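Blo t 1 allergen (Blomia tropicalis, PDB 5JT8) is a mite allergen of the papain-like cysteine protease family that probably cleaves proteins once its inhibitory propeptide is removed. Local coordinates at residues L92-M97 and N325-Y330; F140-V145 and G185-A190; E189-M194 and S226-L231. All coordinates share one frame; numbering follows the deposited sequence.

Interaction 1 (L92-M97 and N325-Y330). Unlike the reference sequence in segment 325-330: Y327 (reference Phe). With NAG (2-acetamido-2-deoxy-beta-D-glucopyranose), chain D.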
loop_
_atom_site.group_PDB
_atom_site.type_symbol
_atom_site.label_atom_id
_atom_site.label_comp_id
_atom_site.label_asym_id
_atom_site.label_seq_id
_atom_site.Cartn_x
_atom_site.Cartn_y
_atom_site.Cartn_z
ATOM N N LEU A 92 -7.475 -8.478 -9.856
ATOM C CA LEU A 92 -6.688 -7.406 -10.465
ATOM C C LEU A 92 -6.412 -7.678 -11.955
ATOM O O LEU A 92 -5.611 -8.546 -12.296
ATOM C CB LEU A 92 -5.367 -7.204 -9.704
ATOM C CG LEU A 92 -5.414 -6.446 -8.362
ATOM C CD1 LEU A 92 -4.036 -6.374 -7.718
ATOM C CD2 LEU A 92 -6.000 -5.039 -8.508
ATOM N N ASN A 93 -7.087 -6.937 -12.834
ATOM C CA ASN A 93 -6.873 -7.043 -14.282
ATOM C C ASN A 93 -5.509 -6.440 -14.684
ATOM O O ASN A 93 -5.397 -5.242 -14.946
ATOM C CB ASN A 93 -8.040 -6.363 -15.032
ATOM C CG ASN A 93 -7.985 -6.551 -16.555
ATOM O OD1 ASN A 93 -6.911 -6.721 -17.131
ATOM N ND2 ASN A 93 -9.155 -6.506 -17.212
ATOM N N PHE A 94 -4.477 -7.278 -14.730
ATOM C CA PHE A 94 -3.131 -6.829 -15.081
ATOM C C PHE A 94 -3.042 -6.353 -16.530
ATOM O O PHE A 94 -2.213 -5.506 -16.868
ATOM C CB PHE A 94 -2.113 -7.947 -14.851
ATOM C CG PHE A 94 -2.156 -8.536 -13.467
ATOM C CD1 PHE A 94 -1.651 -7.837 -12.380
ATOM C CD2 PHE A 94 -2.692 -9.797 -13.255
ATOM C CE1 PHE A 94 -1.685 -8.384 -11.109
ATOM C CE2 PHE A 94 -2.728 -10.351 -11.983
ATOM C CZ PHE A 94 -2.220 -9.644 -10.911
ATOM N N THR A 95 -3.886 -6.911 -17.387
ATOM C CA THR A 95 -3.961 -6.468 -18.770
ATOM C C THR A 95 -4.377 -4.998 -18.790
ATOM O O THR A 95 -3.772 -4.170 -19.475
ATOM C CB THR A 95 -4.951 -7.329 -19.577
ATOM O OG1 THR A 95 -4.610 -8.711 -19.424
ATOM C CG2 THR A 95 -4.902 -6.974 -21.044
ATOM N N TYR A 96 -5.398 -4.677 -18.002
ATOM C CA TYR A 96 -5.864 -3.306 -17.864
ATOM C C TYR A 96 -4.758 -2.399 -17.303
ATOM O O TYR A 96 -4.534 -1.292 -17.804
ATOM C CB TYR A 96 -7.113 -3.268 -16.971
ATOM C CG TYR A 96 -7.512 -1.877 -16.557
ATOM C CD1 TYR A 96 -7.951 -0.955 -17.500
ATOM C CD2 TYR A 96 -7.439 -1.477 -15.229
ATOM C CE1 TYR A 96 -8.307 0.327 -17.132
ATOM C CE2 TYR A 96 -7.794 -0.195 -14.848
ATOM C CZ TYR A 96 -8.226 0.702 -15.804
ATOM O OH TYR A 96 -8.585 1.976 -15.443
ATOM N N MET A 97 -4.053 -2.885 -16.281
ATOM C CA MET A 97 -2.977 -2.120 -15.647
ATOM C C MET A 97 -1.768 -1.902 -16.565
ATOM O O MET A 97 -1.201 -0.821 -16.576
ATOM C CB MET A 97 -2.536 -2.813 -14.361
ATOM C CG MET A 97 -3.656 -2.954 -13.359
ATOM S SD MET A 97 -3.168 -3.782 -11.838
ATOM C CE MET A 97 -2.086 -2.551 -11.113
ATOM N N ASN A 325 8.814 -2.805 -8.718
ATOM C CA ASN A 325 8.995 -2.003 -9.931
ATOM C C ASN A 325 7.936 -2.192 -11.027
ATOM O O ASN A 325 8.057 -1.611 -12.104
ATOM C CB ASN A 325 10.363 -2.304 -10.566
ATOM C CG ASN A 325 11.526 -2.004 -9.644
ATOM O OD1 ASN A 325 11.673 -2.620 -8.588
ATOM N ND2 ASN A 325 12.380 -1.062 -10.057
ATOM N N ASN A 326 6.932 -3.026 -10.794
ATOM C CA ASN A 326 6.017 -3.380 -11.877
ATOM C C ASN A 326 5.106 -2.221 -12.271
ATOM O O ASN A 326 4.966 -1.912 -13.450
ATOM C CB ASN A 326 5.170 -4.605 -11.497
ATOM C CG ASN A 326 5.982 -5.899 -11.463
ATOM O OD1 ASN A 326 7.140 -5.927 -11.881
ATOM N ND2 ASN A 326 5.361 -6.981 -10.994
ATOM N N TYR A 327 4.508 -1.574 -11.276
ATOM C CA TYR A 327 3.447 -0.599 -11.511
ATOM C C TYR A 327 3.608 0.629 -10.643
ATOM O O TYR A 327 2.906 0.806 -9.639
ATOM C CB TYR A 327 2.068 -1.211 -11.241
ATOM C CG TYR A 327 1.785 -2.469 -12.006
ATOM C CD1 TYR A 327 1.497 -2.429 -13.368
ATOM C CD2 TYR A 327 1.791 -3.705 -11.371
ATOM C CE1 TYR A 327 1.218 -3.588 -14.072
ATOM C CE2 TYR A 327 1.525 -4.865 -12.067
ATOM C CZ TYR A 327 1.242 -4.801 -13.417
ATOM O OH TYR A 327 0.972 -5.953 -14.102
ATOM N N VAL A 328 4.523 1.491 -11.044
ATOM C CA VAL A 328 4.835 2.665 -10.274
ATOM C C VAL A 328 4.131 3.875 -10.882
ATOM O O VAL A 328 4.231 4.117 -12.094
ATOM C CB VAL A 328 6.340 2.883 -10.224
ATOM C CG1 VAL A 328 6.681 4.093 -9.368
ATOM C CG2 VAL A 328 7.021 1.613 -9.680
ATOM N N THR A 329 3.423 4.624 -10.041
ATOM C CA THR A 329 2.622 5.752 -10.508
ATOM C C THR A 329 2.863 6.974 -9.664
ATOM O O THR A 329 2.783 6.895 -8.442
ATOM C CB THR A 329 1.119 5.444 -10.454
ATOM O OG1 THR A 329 0.830 4.315 -11.279
ATOM C CG2 THR A 329 0.294 6.665 -10.920
ATOM N N TYR A 330 3.145 8.110 -10.302
ATOM C CA TYR A 330 3.237 9.367 -9.558
ATOM C C TYR A 330 2.072 10.300 -9.919
ATOM O O TYR A 330 1.367 10.085 -10.909
ATOM C CB TYR A 330 4.589 10.057 -9.814
ATOM C CG TYR A 330 4.825 10.574 -11.246
ATOM C CD1 TYR A 330 5.422 9.772 -12.205
ATOM C CD2 TYR A 330 4.488 11.876 -11.609
ATOM C CE1 TYR A 330 5.669 10.242 -13.494
ATOM C CE2 TYR A 330 4.744 12.361 -12.893
ATOM C CZ TYR A 330 5.336 11.529 -13.830
ATOM O OH TYR A 330 5.597 11.981 -15.102
HETATM C C1 NAG D . -9.205 -6.654 -18.652
HETATM C C2 NAG D . -10.490 -7.312 -19.195
HETATM C C3 NAG D . -10.453 -7.386 -20.727
HETATM C C4 NAG D . -10.116 -6.034 -21.332
HETATM C C5 NAG D . -8.825 -5.513 -20.717
HETATM C C6 NAG D . -8.429 -4.149 -21.233
HETATM C C7 NAG D . -11.269 -8.863 -17.452
HETATM C C8 NAG D . -11.346 -10.296 -17.021
HETATM N N2 NAG D . -10.663 -8.635 -18.627
HETATM O O3 NAG D . -11.720 -7.822 -21.214
HETATM O O4 NAG D . -9.961 -6.134 -22.746
HETATM O O5 NAG D . -8.996 -5.397 -19.297
HETATM O O6 NAG D . -9.042 -3.105 -20.489
HETATM O O7 NAG D . -11.731 -7.949 -16.776
#

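Interaction 2 (F140-V145 and G185-A190). With NO3 (nitrate ion), chain G.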
loop_
_atom_site.group_PDB
_atom_site.type_symbol
_atom_site.label_atom_id
_atom_site.label_comp_id
_atom_site.label_asym_id
_atom_site.label_seq_id
_atom_site.Cartn_x
_atom_site.Cartn_y
_atom_site.Cartn_z
ATOM N N PHE A 140 -5.869 3.961 -0.169
ATOM C CA PHE A 140 -4.924 4.546 0.787
ATOM C C PHE A 140 -3.615 4.990 0.114
ATOM O O PHE A 140 -3.044 6.018 0.488
ATOM C CB PHE A 140 -4.648 3.561 1.930
ATOM C CG PHE A 140 -5.778 3.474 2.922
ATOM C CD1 PHE A 140 -6.895 2.696 2.659
ATOM C CD2 PHE A 140 -5.741 4.218 4.094
ATOM C CE1 PHE A 140 -7.966 2.642 3.571
ATOM C CE2 PHE A 140 -6.780 4.177 4.998
ATOM C CZ PHE A 140 -7.907 3.391 4.745
ATOM N N ALA A 141 -3.164 4.240 -0.887
ATOM C CA ALA A 141 -1.903 4.546 -1.539
ATOM C C ALA A 141 -2.028 5.843 -2.347
ATOM O O ALA A 141 -1.165 6.727 -2.284
ATOM C CB ALA A 141 -1.450 3.361 -2.441
ATOM N N ALA A 142 -3.123 5.965 -3.081
ATOM C CA ALA A 142 -3.371 7.176 -3.844
ATOM C C ALA A 142 -3.551 8.369 -2.907
ATOM O O ALA A 142 -2.975 9.424 -3.125
ATOM C CB ALA A 142 -4.598 7.002 -4.729
ATOM N N ALA A 143 -4.370 8.201 -1.873
ATOM C CA ALA A 143 -4.635 9.303 -0.953
ATOM C C ALA A 143 -3.346 9.721 -0.263
ATOM O O ALA A 143 -3.118 10.901 -0.047
ATOM C CB ALA A 143 -5.693 8.921 0.071
ATOM N N GLY A 144 -2.511 8.736 0.059
ATOM C CA GLY A 144 -1.227 8.965 0.704
ATOM C C GLY A 144 -0.271 9.807 -0.136
ATOM O O GLY A 144 0.370 10.743 0.351
ATOM N N VAL A 145 -0.161 9.467 -1.409
ATOM C CA VAL A 145 0.640 10.262 -2.332
ATOM C C VAL A 145 0.095 11.695 -2.390
ATOM O O VAL A 145 0.859 12.651 -2.264
ATOM C CB VAL A 145 0.653 9.635 -3.738
ATOM C CG1 VAL A 145 1.130 10.631 -4.782
ATOM C CG2 VAL A 145 1.528 8.395 -3.732
ATOM N N GLY A 185 -9.007 -2.679 -6.375
ATOM C CA GLY A 185 -9.037 -1.374 -7.003
ATOM C C GLY A 185 -7.717 -0.923 -7.588
ATOM O O GLY A 185 -6.704 -1.613 -7.502
ATOM N N TYR A 186 -7.752 0.254 -8.196
ATOM C CA TYR A 186 -6.631 0.778 -8.946
ATOM C C TYR A 186 -6.355 2.168 -8.453
ATOM O O TYR A 186 -7.261 2.988 -8.407
ATOM C CB TYR A 186 -6.943 0.769 -10.436
ATOM C CG TYR A 186 -7.403 -0.589 -10.895
ATOM C CD1 TYR A 186 -6.483 -1.601 -11.124
ATOM C CD2 TYR A 186 -8.757 -0.876 -11.071
ATOM C CE1 TYR A 186 -6.884 -2.858 -11.530
ATOM C CE2 TYR A 186 -9.172 -2.144 -11.481
ATOM C CZ TYR A 186 -8.226 -3.128 -11.708
ATOM O OH TYR A 186 -8.595 -4.391 -12.111
ATOM N N SER A 187 -5.117 2.424 -8.047
ATOM C CA SER A 187 -4.758 3.747 -7.568
ATOM C C SER A 187 -4.849 4.750 -8.722
ATOM O O SER A 187 -5.103 5.920 -8.499
ATOM C CB SER A 187 -3.339 3.758 -6.946
ATOM O OG SER A 187 -3.265 3.062 -5.696
ATOM N N THR A 188 -4.621 4.304 -9.955
ATOM C CA THR A 188 -4.725 5.212 -11.101
ATOM C C THR A 188 -6.163 5.723 -11.228
ATOM O O THR A 188 -6.398 6.904 -11.476
ATOM C CB THR A 188 -4.307 4.543 -12.429
ATOM O OG1 THR A 188 -4.980 3.290 -12.552
ATOM C CG2 THR A 188 -2.785 4.317 -12.466
ATOM N N GLU A 189 -7.110 4.822 -11.024
ATOM C CA GLU A 189 -8.506 5.179 -11.045
ATOM C C GLU A 189 -8.810 6.154 -9.920
ATOM O O GLU A 189 -9.603 7.074 -10.100
ATOM C CB GLU A 189 -9.363 3.937 -10.941
ATOM C CG GLU A 189 -9.369 3.067 -12.213
ATOM C CD GLU A 189 -10.038 3.739 -13.414
ATOM O OE1 GLU A 189 -9.350 4.482 -14.140
ATOM O OE2 GLU A 189 -11.250 3.524 -13.642
ATOM N N ALA A 190 -8.150 5.972 -8.776
ATOM C CA ALA A 190 -8.341 6.869 -7.644
ATOM C C ALA A 190 -7.859 8.287 -7.960
ATOM O O ALA A 190 -8.545 9.263 -7.655
ATOM C CB ALA A 190 -7.619 6.314 -6.403
HETATM N N NO3 G . -2.680 1.234 -10.253
HETATM O O1 NO3 G . -2.447 2.091 -9.354
HETATM O O2 NO3 G . -3.877 0.989 -10.550
HETATM O O3 NO3 G . -1.729 0.638 -10.851
#

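Interaction 3 (E189-M194 and S226-L231)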
loop_
_atom_site.group_PDB
_atom_site.type_symbol
_atom_site.label_atom_id
_atom_site.label_comp_id
_atom_site.label_asym_id
_atom_site.label_seq_id
_atom_site.Cartn_x
_atom_site.Cartn_y
_atom_site.Cartn_z
ATOM N N GLU A 189 -7.110 4.822 -11.024
ATOM C CA GLU A 189 -8.506 5.179 -11.045
ATOM C C GLU A 189 -8.810 6.154 -9.920
ATOM O O GLU A 189 -9.603 7.074 -10.100
ATOM C CB GLU A 189 -9.363 3.937 -10.941
ATOM C CG GLU A 189 -9.369 3.067 -12.213
ATOM C CD GLU A 189 -10.038 3.739 -13.414
ATOM O OE1 GLU A 189 -9.350 4.482 -14.140
ATOM O OE2 GLU A 189 -11.250 3.524 -13.642
ATOM N N ALA A 190 -8.150 5.972 -8.776
ATOM C CA ALA A 190 -8.341 6.869 -7.644
ATOM C C ALA A 190 -7.859 8.287 -7.960
ATOM O O ALA A 190 -8.545 9.263 -7.655
ATOM C CB ALA A 190 -7.619 6.314 -6.403
ATOM N N PHE A 191 -6.666 8.401 -8.555
ATOM C CA PHE A 191 -6.148 9.704 -8.961
ATOM C C PHE A 191 -7.066 10.352 -9.980
ATOM O O PHE A 191 -7.286 11.556 -9.936
ATOM C CB PHE A 191 -4.746 9.579 -9.551
ATOM C CG PHE A 191 -3.693 9.307 -8.536
ATOM C CD1 PHE A 191 -3.606 10.085 -7.383
ATOM C CD2 PHE A 191 -2.808 8.261 -8.713
ATOM C CE1 PHE A 191 -2.639 9.828 -6.437
ATOM C CE2 PHE A 191 -1.828 7.993 -7.772
ATOM C CZ PHE A 191 -1.736 8.776 -6.634
ATOM N N LYS A 192 -7.585 9.543 -10.909
ATOM C CA LYS A 192 -8.555 10.023 -11.898
ATOM C C LYS A 192 -9.726 10.721 -11.195
ATOM O O LYS A 192 -10.187 11.789 -11.607
ATOM C CB LYS A 192 -9.057 8.857 -12.755
ATOM C CG LYS A 192 -10.149 9.206 -13.749
ATOM C CD LYS A 192 -10.623 7.970 -14.533
ATOM C CE LYS A 192 -9.499 7.400 -15.395
ATOM N NZ LYS A 192 -9.901 6.115 -16.041
ATOM N N TYR A 193 -10.204 10.103 -10.124
ATOM C CA TYR A 193 -11.301 10.651 -9.355
ATOM C C TYR A 193 -10.858 11.948 -8.669
ATOM O O TYR A 193 -11.617 12.906 -8.556
ATOM C CB TYR A 193 -11.785 9.624 -8.337
ATOM C CG TYR A 193 -12.975 10.081 -7.549
ATOM C CD1 TYR A 193 -12.809 10.813 -6.378
ATOM C CD2 TYR A 193 -14.272 9.781 -7.972
ATOM C CE1 TYR A 193 -13.891 11.250 -5.655
ATOM C CE2 TYR A 193 -15.371 10.208 -7.248
ATOM C CZ TYR A 193 -15.174 10.936 -6.087
ATOM O OH TYR A 193 -16.248 11.364 -5.354
ATOM N N MET A 194 -9.609 11.979 -8.242
ATOM C CA MET A 194 -9.068 13.156 -7.585
ATOM C C MET A 194 -8.952 14.335 -8.553
ATOM O O MET A 194 -9.050 15.488 -8.153
ATOM C CB MET A 194 -7.713 12.821 -6.970
ATOM C CG MET A 194 -7.839 12.031 -5.687
ATOM S SD MET A 194 -6.261 12.038 -4.839
ATOM C CE MET A 194 -6.141 10.312 -4.374
ATOM N N SER A 226 -3.897 17.284 -10.423
ATOM C CA SER A 226 -4.190 17.696 -11.791
ATOM C C SER A 226 -3.827 16.624 -12.816
ATOM O O SER A 226 -4.230 16.700 -13.977
ATOM C CB SER A 226 -3.430 18.958 -12.127
ATOM O OG SER A 226 -2.085 18.618 -12.403
ATOM N N GLY A 227 -3.032 15.645 -12.398
ATOM C CA GLY A 227 -2.596 14.609 -13.317
ATOM C C GLY A 227 -1.835 13.511 -12.610
ATOM O O GLY A 227 -1.489 13.622 -11.425
ATOM N N TYR A 228 -1.587 12.430 -13.337
ATOM C CA TYR A 228 -0.805 11.323 -12.814
ATOM C C TYR A 228 -0.189 10.565 -13.978
ATOM O O TYR A 228 -0.674 10.647 -15.106
ATOM C CB TYR A 228 -1.677 10.396 -11.971
ATOM C CG TYR A 228 -2.782 9.731 -12.758
ATOM C CD1 TYR A 228 -4.008 10.358 -12.930
ATOM C CD2 TYR A 228 -2.600 8.474 -13.333
ATOM C CE1 TYR A 228 -5.028 9.745 -13.640
ATOM C CE2 TYR A 228 -3.618 7.860 -14.056
ATOM C CZ TYR A 228 -4.818 8.495 -14.206
ATOM O OH TYR A 228 -5.828 7.879 -14.913
ATOM N N GLN A 229 0.889 9.839 -13.721
ATOM C CA GLN A 229 1.533 9.082 -14.794
ATOM C C GLN A 229 2.090 7.782 -14.260
ATOM O O GLN A 229 2.833 7.771 -13.285
ATOM C CB GLN A 229 2.651 9.899 -15.453
ATOM C CG GLN A 229 3.483 9.101 -16.489
ATOM C CD GLN A 229 2.707 8.797 -17.771
ATOM O OE1 GLN A 229 2.179 9.708 -18.419
ATOM N NE2 GLN A 229 2.637 7.515 -18.141
ATOM N N GLN A 230 1.729 6.687 -14.908
ATOM C CA GLN A 230 2.234 5.376 -14.530
ATOM C C GLN A 230 3.471 5.061 -15.315
ATOM O O GLN A 230 3.446 5.146 -16.541
ATOM C CB GLN A 230 1.190 4.311 -14.780
ATOM C CG GLN A 230 1.727 2.898 -14.780
ATOM C CD GLN A 230 0.606 1.880 -14.654
ATOM O OE1 GLN A 230 -0.482 2.211 -14.205
ATOM N NE2 GLN A 230 0.865 0.646 -15.059
ATOM N N LEU A 231 4.548 4.703 -14.623
ATOM C CA LEU A 231 5.812 4.419 -15.292
ATOM C C LEU A 231 5.759 3.087 -16.062
ATOM O O LEU A 231 4.869 2.250 -15.857
ATOM C CB LEU A 231 6.977 4.388 -14.290
ATOM C CG LEU A 231 7.363 5.636 -13.470
ATOM C CD1 LEU A 231 8.657 5.361 -12.674
ATOM C CD2 LEU A 231 7.540 6.883 -14.336
#

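Interaction 1 (L92-M97 and N325-Y330)
M97 and F94, on one turn of helix 94-100, meet the side chain of Y327. A Met-aromatic contact sets this helix, begun just after the glycosylated N93, against the loop entering strand 329-332 near the C-terminus of the papain-like fold. Along 325-330, the first two residues stay back from the helix: N325 bonds through its amide to S235 and D237, N326 to N320 and D276, which ties down the loop ahead of the contact. Y327 then reaches across. Its CG lies anti to the carbonyl carbon (chi1 -55°), and the ring presents one face to M97. The methyl CE sits over that face, 4.1 Å from the centroid of the Y327 ring and 15° off the normal, a CH-pi contact. SD of M97 stands farther out on the same side, 4.8 Å from that centroid, while M97 CB comes to 3.8 Å from Y327 CE1. At the phenol end the Y327 side chain crosses that of F94 at about a right angle, with OH 3.7 Å from F94 CD1. No hydrogen bond joins the segments, so the grip is dispersive. V328 packs instead on strand 250-254 and helix 237-247, and its backbone pairs with L231; T329 and Y330 enter the strand. On the helix side, N93 has two jobs for one amide: ND2 is bonded to NAG C1 at 1.4 Å, and OD1, as N-cap, accepts Y96 N at 2.7 Å, the donor lying well above the carbonyl plane.

Interaction 2 (F140-V145 and G185-A190)
S187 and A190, on the first turn of helix 187-196, fit against A141 and A142 of helix 139-154. The backbones come close, with A142 CA and S187 CA 5.2 Å apart, a distance permitted by the small side chains on both helices. S187 CB is directed at helix 139-154: it lies 4.1 Å from A142 CB and, on another flank, touches a nitrate oxygen. From there OG is turned anti to the carbonyl carbon (chi1 -70°), which carries it alongside A141, 3.7 Å from A141 CB. The hydroxyl does not bond within the two segments: its hydrogen-bond partner is the carbonyl O of W138, just ahead of helix 139-154, so a polar tip is satisfied inside a buried interface. Helix 139-154 is the long central helix of the papain fold's L domain, beginning just after C137, which is modified to S-hydroxycysteine. Here it takes the start of helix 187-196 along one flank, while strand 250-254 supplies V251 to both A141 and S187. One turn on from S187, A190 CB meets A142 CB methyl to methyl at 3.5 Å, a tight fit; A190 also rests on L165 of helix 162-168. At the N-terminal end of helix 187-196 the nitrate ion, probably from the crystallisation liquor, lies where the helix dipole would be expected to favour an anion. T188 N makes two weak hydrogen bonds to it, one bent (130°) to O1 at 3.2 Å and one nearly straight (177°) to O2 at 3.4 Å. The same O2 lies at the edge of the Y186 ring, in its plane, and 3.7 Å from Y186 CD1.

Interaction 3 (E189-M194 and S226-L231)
Y228 lies against helix 187-196 beside F191 and K192. Its CG stands between the backbone N and the carbonyl carbon (chi1 63°), and this turns the ring from strand 227-230 onto the helix. F191 meets the near part of that ring with its CB, 3.5 Å from Y228 CD1. The F191 ring itself leads away from the strand segment, past Y228 CB, toward A142 on helix 139-154 and A331 on strand 329-332. K192 takes the far end. K192 N is 3.7 Å from Y228 CE1, and K192 CE approaches Y228 OH at the same 3.7 Å. The lysine chain then bends at chi3 (-64°), bringing NZ back along the helix to E189, where a 2.6 Å salt bridge to OE1 uses the syn lone pair. The contact thus joins a helix of the papain fold's L domain to a two-stranded antiparallel sheet, whose other strand faces S226 and G227 with T332 in a classic beta bulge. With no hydrogen bond between the two segments and the ammonium held on its own helix, Y228 is gripped by van der Waals contact, its ring lying against aliphatic carbons and helix backbone.

How the interactions relate
Interaction 1 closes the longest loop of the three, and the other two are nested inside it. Interactions 2 and 3 lie about 8 Å apart, centre to centre, and follow each other along helix 187-196, sharing E189 and A190; interaction 1 is about 12 Å from each. Helix 187-196 therefore packs on central helix 139-154 and on the strand 227-230. That strand pairs with strand 329-332, which continues segment 325-330, so interactions 1 and 3 reach one two-stranded sheet. N93 N bonds to Y186 OH, linking helix 94-100 to the start of helix 187-196. Together the contacts join helix 94-100, which follows the glycosylated N93, the L domain and the C-terminal strand.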